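Local structure of possible periplasmic protein (Campylobacter jejuni, 3RGC) at residues I42-Q47 against D236-L241; T70-F75 against Q84-F89; D128-Y133 against E215-E220. The protein is a periplasmic chaperone structurally related to SurA, and probably has peptidyl-prolyl cis-trans isomerase activity. All blocks are in the same frame, centred on the assembly; numbering follows the deposited sequence.

Interaction 1: residues I42-Q47 against D236-L241; sequences ISQMKQ and DYFDKL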
loop_
_atom_site.group_PDB
_atom_site.type_symbol
_atom_site.label_atom_id
_atom_site.label_comp_id
_atom_site.label_asym_id
_atom_site.label_seq_id
_atom_site.Cartn_x
_atom_site.Cartn_y
_atom_site.Cartn_z
ATOM N N ILE B 42 38.062 3.265 -6.469
ATOM C CA ILE B 42 38.645 4.535 -6.878
ATOM C C ILE B 42 39.321 4.390 -8.226
ATOM O O ILE B 42 39.183 5.249 -9.093
ATOM C CB ILE B 42 39.659 5.027 -5.847
ATOM C CG1 ILE B 42 38.938 5.503 -4.586
ATOM C CG2 ILE B 42 40.507 6.147 -6.423
ATOM C CD1 ILE B 42 39.855 5.643 -3.379
ATOM N N SER B 43 40.038 3.286 -8.410
ATOM C CA SER B 43 40.760 3.047 -9.664
ATOM C C SER B 43 39.821 2.803 -10.841
ATOM O O SER B 43 40.079 3.228 -11.968
ATOM C CB SER B 43 41.735 1.880 -9.495
ATOM O OG SER B 43 41.665 1.003 -10.603
ATOM N N GLN B 44 38.733 2.091 -10.580
ATOM C CA GLN B 44 37.696 1.895 -11.579
ATOM C C GLN B 44 36.991 3.224 -11.883
ATOM O O GLN B 44 36.617 3.491 -13.023
ATOM C CB GLN B 44 36.682 0.868 -11.084
ATOM C CG GLN B 44 37.230 -0.547 -11.076
ATOM C CD GLN B 44 37.792 -0.963 -12.431
ATOM O OE1 GLN B 44 37.131 -0.836 -13.468
ATOM N NE2 GLN B 44 39.024 -1.457 -12.426
ATOM N N MET B 45 36.814 4.051 -10.856
ATOM C CA MET B 45 36.228 5.375 -11.033
ATOM C C MET B 45 37.030 6.207 -12.047
ATOM O O MET B 45 36.467 6.824 -12.943
ATOM C CB MET B 45 36.119 6.088 -9.675
ATOM C CG MET B 45 34.933 5.591 -8.800
ATOM S SD MET B 45 34.715 6.483 -7.243
ATOM C CE MET B 45 34.951 8.167 -7.779
ATOM N N LYS B 46 38.348 6.200 -11.912
ATOM C CA LYS B 46 39.233 6.865 -12.864
ATOM C C LYS B 46 39.047 6.337 -14.286
ATOM O O LYS B 46 38.791 7.104 -15.219
ATOM C CB LYS B 46 40.696 6.650 -12.459
ATOM C CG LYS B 46 41.045 7.148 -11.066
ATOM C CD LYS B 46 42.494 6.833 -10.731
ATOM C CE LYS B 46 42.815 7.210 -9.300
ATOM N NZ LYS B 46 42.462 8.621 -9.045
ATOM N N GLN B 47 39.197 5.023 -14.440
ATOM C CA GLN B 47 39.167 4.390 -15.752
ATOM C C GLN B 47 37.819 4.545 -16.454
ATOM O O GLN B 47 37.767 4.681 -17.672
ATOM C CB GLN B 47 39.511 2.905 -15.634
ATOM C CG GLN B 47 40.881 2.629 -15.027
ATOM C CD GLN B 47 41.152 1.141 -14.897
ATOM O OE1 GLN B 47 40.640 0.339 -15.681
ATOM N NE2 GLN B 47 41.949 0.762 -13.897
ATOM N N ASP B 236 30.912 -10.581 -9.738
ATOM C CA ASP B 236 31.797 -11.233 -10.686
ATOM C C ASP B 236 32.802 -10.247 -11.276
ATOM O O ASP B 236 33.975 -10.574 -11.480
ATOM C CB ASP B 236 30.975 -11.893 -11.797
ATOM C CG ASP B 236 31.839 -12.470 -12.902
ATOM O OD1 ASP B 236 32.363 -13.591 -12.732
ATOM O OD2 ASP B 236 31.990 -11.799 -13.946
ATOM N N TYR B 237 32.335 -9.036 -11.554
ATOM C CA TYR B 237 33.185 -8.014 -12.144
ATOM C C TYR B 237 34.346 -7.699 -11.201
ATOM O O TYR B 237 35.495 -7.567 -11.640
ATOM C CB TYR B 237 32.363 -6.750 -12.431
ATOM C CG TYR B 237 33.151 -5.643 -13.096
ATOM C CD1 TYR B 237 33.141 -5.485 -14.474
ATOM C CD2 TYR B 237 33.908 -4.757 -12.342
ATOM C CE1 TYR B 237 33.872 -4.472 -15.079
ATOM C CE2 TYR B 237 34.630 -3.755 -12.932
ATOM C CZ TYR B 237 34.610 -3.613 -14.298
ATOM O OH TYR B 237 35.329 -2.598 -14.876
ATOM N N PHE B 238 34.045 -7.585 -9.908
ATOM C CA PHE B 238 35.088 -7.355 -8.907
ATOM C C PHE B 238 35.935 -8.578 -8.541
ATOM O O PHE B 238 37.113 -8.426 -8.225
ATOM C CB PHE B 238 34.552 -6.618 -7.674
ATOM C CG PHE B 238 34.276 -5.165 -7.940
ATOM C CD1 PHE B 238 35.319 -4.272 -8.099
ATOM C CD2 PHE B 238 32.981 -4.705 -8.096
ATOM C CE1 PHE B 238 35.075 -2.940 -8.374
ATOM C CE2 PHE B 238 32.736 -3.373 -8.374
ATOM C CZ PHE B 238 33.783 -2.492 -8.512
ATOM N N ASP B 239 35.374 -9.783 -8.619
ATOM C CA ASP B 239 36.207 -10.985 -8.452
ATOM C C ASP B 239 37.285 -11.046 -9.520
ATOM O O ASP B 239 38.467 -11.197 -9.213
ATOM C CB ASP B 239 35.389 -12.271 -8.515
ATOM C CG ASP B 239 34.351 -12.350 -7.425
ATOM O OD1 ASP B 239 34.554 -11.696 -6.374
ATOM O OD2 ASP B 239 33.327 -13.055 -7.628
ATOM N N LYS B 240 36.868 -10.939 -10.779
ATOM C CA LYS B 240 37.803 -10.953 -11.892
ATOM C C LYS B 240 38.855 -9.866 -11.712
ATOM O O LYS B 240 39.984 -9.994 -12.179
ATOM C CB LYS B 240 37.074 -10.733 -13.215
ATOM C CG LYS B 240 36.260 -11.919 -13.712
ATOM C CD LYS B 240 35.713 -11.634 -15.103
ATOM C CE LYS B 240 34.959 -12.819 -15.671
ATOM N NZ LYS B 240 34.415 -12.512 -17.027
ATOM N N LEU B 241 38.475 -8.785 -11.043
ATOM C CA LEU B 241 39.377 -7.662 -10.870
ATOM C C LEU B 241 40.355 -7.953 -9.740
ATOM O O LEU B 241 41.548 -7.686 -9.862
ATOM C CB LEU B 241 38.593 -6.391 -10.573
ATOM C CG LEU B 241 39.329 -5.105 -10.927
ATOM C CD1 LEU B 241 39.722 -5.139 -12.390
ATOM C CD2 LEU B 241 38.459 -3.898 -10.616
#

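Interaction 2: residues T70-F75 against Q84-F89; sequences TTLNAF and QSYEQF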
loop_
_atom_site.group_PDB
_atom_site.type_symbol
_atom_site.label_atom_id
_atom_site.label_comp_id
_atom_site.label_asym_id
_atom_site.label_seq_id
_atom_site.Cartn_x
_atom_site.Cartn_y
_atom_site.Cartn_z
ATOM N N THR B 70 11.525 17.117 4.309
ATOM C CA THR B 70 12.174 18.187 5.054
ATOM C C THR B 70 12.699 19.270 4.109
ATOM O O THR B 70 12.391 19.265 2.914
ATOM C CB THR B 70 13.302 17.654 5.981
ATOM O OG1 THR B 70 13.806 18.716 6.803
ATOM C CG2 THR B 70 14.437 17.045 5.173
ATOM N N THR B 71 13.481 20.193 4.660
ATOM C CA THR B 71 13.973 21.359 3.940
ATOM C C THR B 71 15.436 21.512 4.308
ATOM O O THR B 71 15.872 20.971 5.326
ATOM C CB THR B 71 13.214 22.629 4.386
ATOM O OG1 THR B 71 11.805 22.421 4.230
ATOM C CG2 THR B 71 13.641 23.840 3.571
ATOM N N LEU B 72 16.196 22.244 3.497
ATOM C CA LEU B 72 17.615 22.460 3.783
ATOM C C LEU B 72 17.830 23.040 5.170
ATOM O O LEU B 72 18.641 22.534 5.934
ATOM C CB LEU B 72 18.276 23.369 2.743
ATOM C CG LEU B 72 19.795 23.503 2.896
ATOM C CD1 LEU B 72 20.470 22.147 2.764
ATOM C CD2 LEU B 72 20.383 24.493 1.897
ATOM N N ASN B 73 17.107 24.107 5.491
ATOM C CA ASN B 73 17.260 24.759 6.790
ATOM C C ASN B 73 16.967 23.818 7.960
ATOM O O ASN B 73 17.707 23.781 8.944
ATOM C CB ASN B 73 16.379 26.004 6.875
ATOM C CG ASN B 73 16.869 27.120 5.988
ATOM O OD1 ASN B 73 17.782 26.930 5.187
ATOM N ND2 ASN B 73 16.263 28.296 6.120
ATOM N N ALA B 74 15.883 23.061 7.846
ATOM C CA ALA B 74 15.510 22.102 8.879
ATOM C C ALA B 74 16.557 20.994 8.971
ATOM O O ALA B 74 16.979 20.607 10.062
ATOM C CB ALA B 74 14.130 21.520 8.595
ATOM N N PHE B 75 16.983 20.489 7.819
ATOM C CA PHE B 75 18.029 19.484 7.809
ATOM C C PHE B 75 19.318 20.030 8.432
ATOM O O PHE B 75 20.040 19.300 9.125
ATOM C CB PHE B 75 18.288 18.947 6.394
ATOM C CG PHE B 75 19.424 17.972 6.331
ATOM C CD1 PHE B 75 19.220 16.635 6.617
ATOM C CD2 PHE B 75 20.702 18.402 6.031
ATOM C CE1 PHE B 75 20.269 15.741 6.581
ATOM C CE2 PHE B 75 21.757 17.516 5.996
ATOM C CZ PHE B 75 21.541 16.183 6.277
ATOM N N GLN B 84 27.206 17.634 14.194
ATOM C CA GLN B 84 27.906 17.217 12.984
ATOM C C GLN B 84 27.804 18.332 11.949
ATOM O O GLN B 84 26.843 19.111 11.966
ATOM C CB GLN B 84 27.326 15.908 12.431
ATOM N N SER B 85 28.790 18.410 11.056
ATOM C CA SER B 85 28.890 19.544 10.142
ATOM C C SER B 85 28.297 19.271 8.776
ATOM O O SER B 85 28.509 18.207 8.191
ATOM C CB SER B 85 30.342 20.008 9.991
ATOM O OG SER B 85 31.132 19.040 9.335
ATOM N N TYR B 86 27.562 20.252 8.264
ATOM C CA TYR B 86 26.993 20.151 6.930
ATOM C C TYR B 86 28.068 19.791 5.932
ATOM O O TYR B 86 27.863 18.963 5.046
ATOM C CB TYR B 86 26.347 21.468 6.507
ATOM C CG TYR B 86 25.739 21.397 5.130
ATOM C CD1 TYR B 86 24.781 20.430 4.827
ATOM C CD2 TYR B 86 26.120 22.280 4.126
ATOM C CE1 TYR B 86 24.217 20.348 3.576
ATOM C CE2 TYR B 86 25.557 22.202 2.862
ATOM C CZ TYR B 86 24.607 21.229 2.597
ATOM O OH TYR B 86 24.039 21.129 1.347
ATOM N N GLU B 87 29.219 20.432 6.079
ATOM C CA GLU B 87 30.302 20.276 5.126
ATOM C C GLU B 87 30.796 18.834 5.088
ATOM O O GLU B 87 31.163 18.321 4.030
ATOM C CB GLU B 87 31.436 21.248 5.458
ATOM C CG GLU B 87 30.981 22.705 5.504
ATOM C CD GLU B 87 32.102 23.672 5.859
ATOM O OE1 GLU B 87 33.014 23.278 6.617
ATOM O OE2 GLU B 87 32.069 24.828 5.379
ATOM N N GLN B 88 30.788 18.182 6.246
ATOM C CA GLN B 88 31.208 16.793 6.336
ATOM C C GLN B 88 30.174 15.953 5.632
ATOM O O GLN B 88 30.505 15.127 4.783
ATOM C CB GLN B 88 31.337 16.353 7.800
ATOM C CG GLN B 88 32.056 15.015 7.982
ATOM C CD GLN B 88 33.425 14.986 7.303
ATOM O OE1 GLN B 88 34.233 15.902 7.474
ATOM N NE2 GLN B 88 33.685 13.936 6.521
ATOM N N PHE B 89 28.915 16.180 5.994
ATOM C CA PHE B 89 27.786 15.516 5.364
ATOM C C PHE B 89 27.896 15.541 3.840
ATOM O O PHE B 89 27.804 14.494 3.203
ATOM C CB PHE B 89 26.475 16.168 5.795
ATOM C CG PHE B 89 25.286 15.725 4.993
ATOM C CD1 PHE B 89 24.611 14.556 5.312
ATOM C CD2 PHE B 89 24.844 16.473 3.918
ATOM C CE1 PHE B 89 23.517 14.138 4.569
ATOM C CE2 PHE B 89 23.744 16.068 3.178
ATOM C CZ PHE B 89 23.082 14.900 3.505
#

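Interaction 3: residues D128-Y133 against E215-E220; sequences DKFTFY and EQVKNE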
loop_
_atom_site.group_PDB
_atom_site.type_symbol
_atom_site.label_atom_id
_atom_site.label_comp_id
_atom_site.label_asym_id
_atom_site.label_seq_id
_atom_site.Cartn_x
_atom_site.Cartn_y
_atom_site.Cartn_z
ATOM N N ASP B 128 11.821 -20.704 -1.858
ATOM C CA ASP B 128 11.892 -20.318 -0.459
ATOM C C ASP B 128 11.702 -18.816 -0.269
ATOM O O ASP B 128 11.194 -18.363 0.758
ATOM C CB ASP B 128 13.235 -20.755 0.121
ATOM C CG ASP B 128 13.275 -20.651 1.625
ATOM O OD1 ASP B 128 12.191 -20.671 2.249
ATOM O OD2 ASP B 128 14.386 -20.553 2.186
ATOM N N LYS B 129 12.108 -18.047 -1.269
ATOM C CA LYS B 129 12.053 -16.598 -1.191
ATOM C C LYS B 129 10.654 -16.080 -1.498
ATOM O O LYS B 129 10.421 -14.868 -1.532
ATOM C CB LYS B 129 13.045 -15.992 -2.178
ATOM C CG LYS B 129 14.426 -16.621 -2.143
ATOM C CD LYS B 129 15.351 -15.883 -3.103
ATOM C CE LYS B 129 16.810 -16.272 -2.897
ATOM N NZ LYS B 129 17.747 -15.405 -3.678
ATOM N N PHE B 130 9.721 -16.996 -1.724
ATOM C CA PHE B 130 8.380 -16.608 -2.142
ATOM C C PHE B 130 7.290 -17.356 -1.367
ATOM O O PHE B 130 6.195 -17.612 -1.877
ATOM C CB PHE B 130 8.236 -16.808 -3.652
ATOM C CG PHE B 130 9.311 -16.114 -4.456
ATOM C CD1 PHE B 130 9.156 -14.793 -4.853
ATOM C CD2 PHE B 130 10.483 -16.779 -4.797
ATOM C CE1 PHE B 130 10.151 -14.150 -5.588
ATOM C CE2 PHE B 130 11.478 -16.145 -5.531
ATOM C CZ PHE B 130 11.314 -14.829 -5.929
ATOM N N THR B 131 7.602 -17.695 -0.123
ATOM C CA THR B 131 6.671 -18.417 0.730
ATOM C C THR B 131 5.572 -17.486 1.237
ATOM O O THR B 131 5.858 -16.426 1.802
ATOM C CB THR B 131 7.400 -19.066 1.928
ATOM N N PHE B 132 4.319 -17.879 1.021
ATOM C CA PHE B 132 3.173 -17.132 1.536
ATOM C C PHE B 132 2.506 -17.899 2.673
ATOM O O PHE B 132 2.376 -19.123 2.624
ATOM C CB PHE B 132 2.154 -16.849 0.426
ATOM N N TYR B 133 2.080 -17.171 3.696
ATOM C CA TYR B 133 1.358 -17.768 4.814
ATOM C C TYR B 133 -0.097 -18.085 4.444
ATOM O O TYR B 133 -0.707 -17.380 3.641
ATOM C CB TYR B 133 1.409 -16.828 6.013
ATOM C CG TYR B 133 2.806 -16.596 6.541
ATOM C CD1 TYR B 133 3.361 -17.452 7.482
ATOM C CD2 TYR B 133 3.567 -15.523 6.103
ATOM C CE1 TYR B 133 4.635 -17.243 7.975
ATOM C CE2 TYR B 133 4.840 -15.302 6.586
ATOM C CZ TYR B 133 5.371 -16.167 7.525
ATOM O OH TYR B 133 6.642 -15.959 8.019
ATOM N N GLU B 215 2.908 -17.638 -11.204
ATOM C CA GLU B 215 1.851 -16.865 -11.865
ATOM C C GLU B 215 1.148 -15.922 -10.890
ATOM O O GLU B 215 0.677 -14.854 -11.273
ATOM C CB GLU B 215 0.836 -17.778 -12.563
ATOM C CG GLU B 215 1.092 -17.976 -14.050
ATOM N N GLN B 216 1.090 -16.325 -9.626
ATOM C CA GLN B 216 0.536 -15.491 -8.570
ATOM C C GLN B 216 1.666 -14.703 -7.933
ATOM O O GLN B 216 1.499 -14.092 -6.881
ATOM C CB GLN B 216 -0.152 -16.354 -7.508
ATOM N N VAL B 217 2.821 -14.720 -8.585
ATOM C CA VAL B 217 4.021 -14.137 -8.017
ATOM C C VAL B 217 4.958 -13.747 -9.167
ATOM O O VAL B 217 6.107 -13.353 -8.965
ATOM C CB VAL B 217 4.688 -15.141 -7.058
ATOM C CG1 VAL B 217 5.391 -16.237 -7.844
ATOM C CG2 VAL B 217 5.638 -14.436 -6.103
ATOM N N LYS B 218 4.420 -13.841 -10.377
ATOM C CA LYS B 218 5.148 -13.593 -11.610
ATOM C C LYS B 218 5.939 -12.292 -11.548
ATOM O O LYS B 218 7.087 -12.212 -12.000
ATOM C CB LYS B 218 4.148 -13.537 -12.764
ATOM C CG LYS B 218 4.696 -13.920 -14.123
ATOM C CD LYS B 218 3.554 -14.305 -15.052
ATOM C CE LYS B 218 4.055 -14.726 -16.422
ATOM N NZ LYS B 218 2.930 -15.180 -17.285
ATOM N N ASN B 219 5.322 -11.272 -10.977
ATOM C CA ASN B 219 5.915 -9.952 -10.992
ATOM C C ASN B 219 7.044 -9.805 -9.983
ATOM O O ASN B 219 7.958 -9.006 -10.167
ATOM C CB ASN B 219 4.840 -8.899 -10.738
ATOM C CG ASN B 219 5.227 -7.548 -11.270
ATOM O OD1 ASN B 219 5.802 -7.443 -12.353
ATOM N ND2 ASN B 219 4.935 -6.503 -10.507
ATOM N N GLU B 220 6.974 -10.573 -8.908
ATOM C CA GLU B 220 7.963 -10.476 -7.844
ATOM C C GLU B 220 9.237 -11.226 -8.222
ATOM O O GLU B 220 10.352 -10.757 -7.969
ATOM C CB GLU B 220 7.386 -11.021 -6.532
ATOM C CG GLU B 220 6.264 -10.167 -5.922
ATOM C CD GLU B 220 5.002 -10.106 -6.781
ATOM O OE1 GLU B 220 4.694 -11.094 -7.478
ATOM O OE2 GLU B 220 4.314 -9.063 -6.756
#

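Interaction 1: residues I42-Q47 against D236-L241
Gln44 and Leu241 have the nearest CA atoms across two helical segments, 9.7 Å apart. The short axes of 42-47 and 236-241 cross at 102° and come no nearer than 13.1 Å, leaving side chains to bridge the gap. This is a crossing within the helical chaperone module of a SurA-like protein: helix 30-48, in the SurA N-terminal family region, meets helix 218-244 from the far end of the chain. Gln44 carries the contact, its chain folded at chi2 (-54°) so that the amide presents its oxygen end to Tyr237 and its nitrogen end to the Leu241 methyls. Gln44 CG packs comfortably on Leu241 CD2 at 3.6 Å. Gln44 NE2 approaches the same methyl tightly, at 3.1 Å, which at 2.3 Å resolution leaves the fine placing of amide or leucine in some doubt. Phe238 CE1 makes a minor contact, 4.2 Å from Gln44 CG and oblique to the ring. Leu102 of helix 86-107 also touches Gln44, adding a third helix round this buried residue. The amide plane is steeply inclined to the tyrosine ring, and the hydroxyl sits 47° out of the carbonyl plane, off the lone-pair direction, as Tyr237 OH donates to Gln44 OE1 over 2.9 Å.

Interaction 2: residues T70-F75 against Q84-F89
Phe75 and Phe89 meet edge to face, and this T-shaped aromatic pair ties together the first turns of two consecutive helices, 72-81 and 86-107, joined by a short connection in the SurA N-terminal family region. The side chains come from opposite directions. The ring centroids are 4.6 Å apart and the planes are inclined at 55°, well short of perpendicular, so the T is strongly tilted. Phe75 supplies the edge: its CZ stands 3.3 Å above the plane of the Phe89 ring, displaced from the centre toward the rim. It packs closely over the CE1 side of that ring, Phe75 CZ lying 3.3 Å from Phe89 CE1. Both rings are carried across the gap by the same first torsion, with CG anti to the backbone N (chi1 176° in Phe75).

Tyr86 stands beside this pair, one turn before Phe89 on helix 86-107. It meets Phe75 edge against edge, Phe75 CE2 lying 4.4 Å from Tyr86 CD1, a looser apolar contact than the aromatic pair. Leu72 crosses Tyr86 at about a right angle, bringing its methyl CD1 to 4.2 Å from Tyr86 CE1. Helix 54-67 extends the apolar cluster, with Leu65 against Leu72 and Phe75 and Ile61 against Phe89. At the start of helix 86-107, Ser85 provides an N-cap just before Tyr86: Gln88 N donates to Ser85 OG over 3.2 Å, with an N-H...O angle of 141°.

Interaction 3: residues D128-Y133 against E215-E220
Apolar surface packing of one aromatic ring against the start of a long helix joins 128-133 to 215-220. The first segment connects helix 116-125 to strand 135-143, in the Cj1289-like C-terminal family region, whose FKBP-clan membership is consistent with a parvulin-like prolyl isomerase domain of a SurA-like chaperone. The second leads into helix 218-244, which runs on toward the helical chaperone module. The contact therefore lies where the domain built on the four-stranded antiparallel sheet (163-167, 135-143, 198-207, 192-193) meets the start of helix 218-244. It is small, burying 115 Å² summed over both sides.

Phe130 and Val217 have the closest CA atoms across the segments, 7.7 Å apart. The Phe130 ring leaves its backbone with CG anti to the carbonyl carbon (chi1 -54°), which places one side of the ring, CD1 and CE1, against the helix start. Val217 answers with a single branch: its CG2 methyl lies 3.8 Å from Phe130 CD1, obliquely to the ring, and the two side chains cross at about a right angle.

Val217 occupies the N-cap position, and its carbonyl oxygen accepts a 2.9 Å hydrogen bond from Glu220 N. This first-turn bond links the backbones of the two residues that the ring touches. Phe130 continues along the same helix to Val221 and Ala224, while a backbone hydrogen bond between Phe132 and Thr211 joins the neighbouring loops. Glu220 contributes its backbone and the base of its side chain, with the carboxylate leading away from the ring: Phe130 CE1 lies 4.0 Å from Glu220 C and 4.3 Å from Glu220 CB.

How the interactions relate
Helix 218-244 connects two of the sites: interaction 3 is at its start and interaction 1 near its end, with centres 35 Å apart. Helix 86-107 links the other pair, since its first turn takes part in interaction 2 and its later residue Leu102 packs on Gln44 of interaction 1; these centres lie 32 Å apart. Interactions 2 and 3 are on opposite sides of the chain's centre, 41 Å apart, and no two contacts touch. In sequence, the long-range closure of 42-47 with 236-241 encloses both others, which follow one another. The chaperone module is thus built from both chain ends, with the FKBP-clan region inserted between them, as in SurA-like proteins.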